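Long-range contact in phosphotriesterase family protein (Listeria monocytogenes serotype 4b str. H7858, PDB 3PNZ), which probably hydrolyses phosphorylated sugar lactones, using a zinc centre in an amidohydrolase-fold TIM barrel: residues T126-V136 with K168-E179. Numbering follows the deposited sequence.
With PO4 (phosphate ion), chain M.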
loop_
_atom_site.group_PDB
_atom_site.type_symbol
_atom_site.label_atom_id
_atom_site.label_comp_id
_atom_site.label_asym_id
_atom_site.label_seq_id
_atom_site.Cartn_x
_atom_site.Cartn_y
_atom_site.Cartn_z
ATOM N N THR A 126 -10.557 -22.597 2.984
ATOM C CA THR A 126 -9.356 -22.680 3.800
ATOM C C THR A 126 -9.641 -22.052 5.156
ATOM O O THR A 126 -10.300 -21.013 5.234
ATOM C CB THR A 126 -8.185 -21.960 3.108
ATOM O OG1 THR A 126 -7.935 -22.576 1.840
ATOM C CG2 THR A 126 -6.924 -22.005 3.955
ATOM N N THR A 127 -9.176 -22.688 6.228
ATOM C CA THR A 127 -9.457 -22.192 7.571
ATOM C C THR A 127 -8.713 -20.882 7.795
ATOM O O THR A 127 -7.684 -20.637 7.174
ATOM C CB THR A 127 -9.007 -23.179 8.660
ATOM O OG1 THR A 127 -7.583 -23.325 8.603
ATOM C CG2 THR A 127 -9.668 -24.540 8.468
ATOM N N THR A 128 -9.228 -20.058 8.697
ATOM C CA THR A 128 -8.571 -18.803 9.036
ATOM C C THR A 128 -7.106 -19.054 9.413
ATOM O O THR A 128 -6.211 -18.324 8.987
ATOM C CB THR A 128 -9.311 -18.064 10.176
ATOM O OG1 THR A 128 -10.685 -17.874 9.811
ATOM C CG2 THR A 128 -8.682 -16.711 10.439
ATOM N N ASP A 129 -6.856 -20.107 10.186
ATOM C CA ASP A 129 -5.494 -20.382 10.644
ATOM C C ASP A 129 -4.551 -20.716 9.492
ATOM O O ASP A 129 -3.382 -20.332 9.503
ATOM C CB ASP A 129 -5.490 -21.492 11.699
ATOM C CG ASP A 129 -6.094 -21.041 13.021
ATOM O OD1 ASP A 129 -6.364 -19.828 13.180
ATOM O OD2 ASP A 129 -6.300 -21.903 13.904
ATOM N N LYS A 130 -5.062 -21.421 8.491
ATOM C CA LYS A 130 -4.260 -21.741 7.319
ATOM C C LYS A 130 -4.026 -20.507 6.450
ATOM O O LYS A 130 -2.982 -20.374 5.823
ATOM C CB LYS A 130 -4.911 -22.864 6.509
ATOM C CG LYS A 130 -4.740 -24.243 7.141
ATOM C CD LYS A 130 -3.270 -24.624 7.184
ATOM C CE LYS A 130 -3.046 -25.950 7.906
ATOM N NZ LYS A 130 -1.591 -26.249 8.044
ATOM N N LEU A 131 -4.998 -19.601 6.408
ATOM C CA LEU A 131 -4.783 -18.337 5.713
ATOM C C LEU A 131 -3.706 -17.524 6.436
ATOM O O LEU A 131 -2.850 -16.903 5.801
ATOM C CB LEU A 131 -6.098 -17.550 5.575
ATOM C CG LEU A 131 -7.121 -18.163 4.608
ATOM C CD1 LEU A 131 -8.435 -17.362 4.628
ATOM C CD2 LEU A 131 -6.562 -18.252 3.192
ATOM N N THR A 132 -3.742 -17.542 7.763
ATOM C CA THR A 132 -2.703 -16.892 8.548
ATOM C C THR A 132 -1.329 -17.469 8.188
ATOM O O THR A 132 -0.388 -16.726 7.945
ATOM C CB THR A 132 -2.964 -17.034 10.050
ATOM O OG1 THR A 132 -4.172 -16.334 10.391
ATOM C CG2 THR A 132 -1.793 -16.466 10.864
ATOM N N GLU A 133 -1.228 -18.794 8.129
ATOM C CA GLU A 133 0.040 -19.439 7.784
ATOM C C GLU A 133 0.588 -18.932 6.455
ATOM O O GLU A 133 1.788 -18.683 6.319
ATOM C CB GLU A 133 -0.114 -20.958 7.722
ATOM C CG GLU A 133 -0.486 -21.613 9.032
ATOM C CD GLU A 133 -0.324 -23.126 8.985
ATOM O OE1 GLU A 133 0.316 -23.626 8.029
ATOM O OE2 GLU A 133 -0.835 -23.807 9.903
ATOM N N PHE A 134 -0.297 -18.803 5.470
ATOM C CA PHE A 134 0.081 -18.299 4.156
ATOM C C PHE A 134 0.704 -16.901 4.242
ATOM O O PHE A 134 1.760 -16.639 3.656
ATOM C CB PHE A 134 -1.134 -18.278 3.216
ATOM C CG PHE A 134 -0.944 -17.392 2.023
ATOM C CD1 PHE A 134 -0.218 -17.830 0.930
ATOM C CD2 PHE A 134 -1.468 -16.108 2.008
ATOM C CE1 PHE A 134 -0.019 -17.006 -0.161
ATOM C CE2 PHE A 134 -1.278 -15.279 0.919
ATOM C CZ PHE A 134 -0.552 -15.728 -0.166
ATOM N N VAL A 135 0.051 -16.009 4.979
ATOM C CA VAL A 135 0.534 -14.641 5.127
ATOM C C VAL A 135 1.852 -14.618 5.903
ATOM O O VAL A 135 2.786 -13.914 5.533
ATOM C CB VAL A 135 -0.514 -13.740 5.825
ATOM C CG1 VAL A 135 0.029 -12.327 6.021
ATOM C CG2 VAL A 135 -1.817 -13.709 5.019
ATOM N N VAL A 136 1.920 -15.389 6.982
ATOM C CA VAL A 136 3.148 -15.468 7.767
ATOM C C VAL A 136 4.324 -15.937 6.905
ATOM O O VAL A 136 5.427 -15.395 6.985
ATOM C CB VAL A 136 2.986 -16.404 8.976
ATOM C CG1 VAL A 136 4.336 -16.622 9.665
ATOM C CG2 VAL A 136 1.979 -15.829 9.958
ATOM N N LYS A 168 -13.064 -12.589 7.461
ATOM C CA LYS A 168 -12.175 -13.732 7.648
ATOM C C LYS A 168 -10.727 -13.359 7.321
ATOM O O LYS A 168 -9.809 -13.681 8.093
ATOM C CB LYS A 168 -12.636 -14.898 6.771
ATOM C CG LYS A 168 -11.828 -16.190 6.918
ATOM C CD LYS A 168 -12.297 -17.207 5.864
ATOM C CE LYS A 168 -12.012 -18.645 6.274
ATOM N NZ LYS A 168 -12.592 -19.601 5.289
ATOM N N THR A 169 -10.509 -12.690 6.190
ATOM C CA THR A 169 -9.147 -12.280 5.838
ATOM C C THR A 169 -8.584 -11.228 6.798
ATOM O O THR A 169 -7.383 -11.219 7.066
ATOM C CB THR A 169 -8.988 -11.813 4.370
ATOM O OG1 THR A 169 -9.739 -10.612 4.153
ATOM C CG2 THR A 169 -9.450 -12.897 3.398
ATOM N N ILE A 170 -9.432 -10.345 7.316
ATOM C CA ILE A 170 -8.946 -9.374 8.294
ATOM C C ILE A 170 -8.401 -10.099 9.518
ATOM O O ILE A 170 -7.319 -9.781 10.008
ATOM C CB ILE A 170 -10.038 -8.380 8.762
ATOM C CG1 ILE A 170 -10.618 -7.614 7.566
ATOM C CG2 ILE A 170 -9.457 -7.419 9.810
ATOM C CD1 ILE A 170 -11.689 -6.590 7.968
ATOM N N ARG A 171 -9.155 -11.078 10.010
ATOM C CA ARG A 171 -8.728 -11.822 11.190
ATOM C C ARG A 171 -7.462 -12.636 10.897
ATOM O O ARG A 171 -6.569 -12.703 11.732
ATOM C CB ARG A 171 -9.865 -12.701 11.736
ATOM C CG ARG A 171 -11.084 -11.895 12.152
ATOM C CD ARG A 171 -12.123 -12.729 12.903
ATOM N NE ARG A 171 -13.387 -12.001 13.028
ATOM C CZ ARG A 171 -13.647 -11.111 13.979
ATOM N NH1 ARG A 171 -12.738 -10.833 14.904
ATOM N NH2 ARG A 171 -14.825 -10.499 14.011
ATOM N N ALA A 172 -7.372 -13.215 9.702
ATOM C CA ALA A 172 -6.184 -13.986 9.313
ATOM C C ALA A 172 -4.946 -13.088 9.315
ATOM O O ALA A 172 -3.875 -13.471 9.790
ATOM C CB ALA A 172 -6.380 -14.612 7.939
ATOM N N VAL A 173 -5.105 -11.880 8.786
ATOM C CA VAL A 173 -4.003 -10.924 8.714
ATOM C C VAL A 173 -3.622 -10.376 10.090
ATOM O O VAL A 173 -2.435 -10.231 10.397
ATOM C CB VAL A 173 -4.340 -9.779 7.741
ATOM C CG1 VAL A 173 -3.343 -8.645 7.871
ATOM C CG2 VAL A 173 -4.369 -10.321 6.319
ATOM N N ALA A 174 -4.623 -10.090 10.924
ATOM C CA ALA A 174 -4.361 -9.658 12.293
ATOM C C ALA A 174 -3.521 -10.712 13.018
ATOM O O ALA A 174 -2.543 -10.401 13.698
ATOM C CB ALA A 174 -5.666 -9.401 13.034
ATOM N N ARG A 175 -3.900 -11.967 12.845
ATOM C CA ARG A 175 -3.191 -13.052 13.509
ATOM C C ARG A 175 -1.794 -13.250 12.923
ATOM O O ARG A 175 -0.863 -13.625 13.642
ATOM C CB ARG A 175 -4.047 -14.315 13.487
ATOM C CG ARG A 175 -5.326 -14.111 14.300
ATOM C CD ARG A 175 -6.368 -15.181 14.048
ATOM N NE ARG A 175 -7.672 -14.750 14.545
ATOM C CZ ARG A 175 -8.767 -15.507 14.523
ATOM N NH1 ARG A 175 -8.712 -16.741 14.034
ATOM N NH2 ARG A 175 -9.912 -15.027 14.995
ATOM N N ALA A 176 -1.634 -12.964 11.633
ATOM C CA ALA A 176 -0.303 -12.984 11.024
ATOM C C ALA A 176 0.551 -11.868 11.615
ATOM O O ALA A 176 1.756 -12.037 11.810
ATOM C CB ALA A 176 -0.387 -12.866 9.502
ATOM N N HIS A 177 -0.061 -10.722 11.907
ATOM C CA HIS A 177 0.686 -9.680 12.598
ATOM C C HIS A 177 1.163 -10.161 13.968
ATOM O O HIS A 177 2.302 -9.909 14.363
ATOM C CB HIS A 177 -0.114 -8.401 12.812
ATOM C CG HIS A 177 0.494 -7.530 13.866
ATOM N ND1 HIS A 177 1.547 -6.680 13.605
ATOM C CD2 HIS A 177 0.263 -7.449 15.197
ATOM C CE1 HIS A 177 1.916 -6.087 14.727
ATOM N NE2 HIS A 177 1.156 -6.539 15.708
ATOM N N HIS A 178 0.287 -10.818 14.715
ATOM C CA HIS A 178 0.684 -11.262 16.052
ATOM C C HIS A 178 1.907 -12.180 15.991
ATOM O O HIS A 178 2.770 -12.131 16.871
ATOM C CB HIS A 178 -0.471 -11.929 16.787
ATOM C CG HIS A 178 -1.482 -10.958 17.308
ATOM N ND1 HIS A 178 -1.148 -9.936 18.170
ATOM C CD2 HIS A 178 -2.815 -10.852 17.097
ATOM C CE1 HIS A 178 -2.230 -9.241 18.466
ATOM N NE2 HIS A 178 -3.256 -9.779 17.833
ATOM N N GLU A 179 1.983 -12.995 14.944
ATOM C CA GLU A 179 3.102 -13.933 14.779
ATOM C C GLU A 179 4.406 -13.285 14.291
ATOM O O GLU A 179 5.491 -13.675 14.735
ATOM C CB GLU A 179 2.709 -15.097 13.861
ATOM C CG GLU A 179 1.588 -15.983 14.421
ATOM C CD GLU A 179 1.402 -17.290 13.654
ATOM O OE1 GLU A 179 2.129 -17.523 12.665
ATOM O OE2 GLU A 179 0.523 -18.090 14.044
HETATM P P PO4 M . -12.638 -20.774 10.670
HETATM O O1 PO4 M . -11.804 -20.662 11.929
HETATM O O2 PO4 M . -13.488 -19.532 10.512
HETATM O O3 PO4 M . -13.543 -21.980 10.755
HETATM O O4 PO4 M . -11.723 -20.923 9.482
#
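K168 swings CG away from its own amide (chi1 -177°) and stays extended beyond it, reaching across to the turn just before helix 128-136, while T128 and T132, each with CG2 opposite the backbone N, turn their methyls toward helix 168-179. Both helices are outer helices of the TIM barrel, packed at -53° with axes 8.1 Å apart, and the threonines act as knobs into holes: T128 among K168, R171, A172 and R175, T132 among A172, R175, A176 and E179. A172 and A176 suit the seam because a lone methyl lets the backbones close in: the CA atoms of T132 and A172 lie 4.6 Å apart. T132 OG1 sits 2.9 Å from A172 O, but its one proton could go instead to T128 O in its own helix. A long lysine suits its place because its methylenes cross L131 at about a right angle before K168 NZ donates to T126 O at 2.7 Å; I123 O is a second acceptor. Beta-branched V135 fills the deeper side, its CG1 3.5 Å from A176 CB. Near the surface, R175 NH1 passes the T128 methyl and forms a long salt bridge with D129 OD1, while NE pairs with E204. T127 OG1 N-caps the first helix by accepting from K130 N, and T128 N donates to O4 of a phosphate, probably from the crystallisation liquor, at 2.8 Å with an N-H...O angle of 163°.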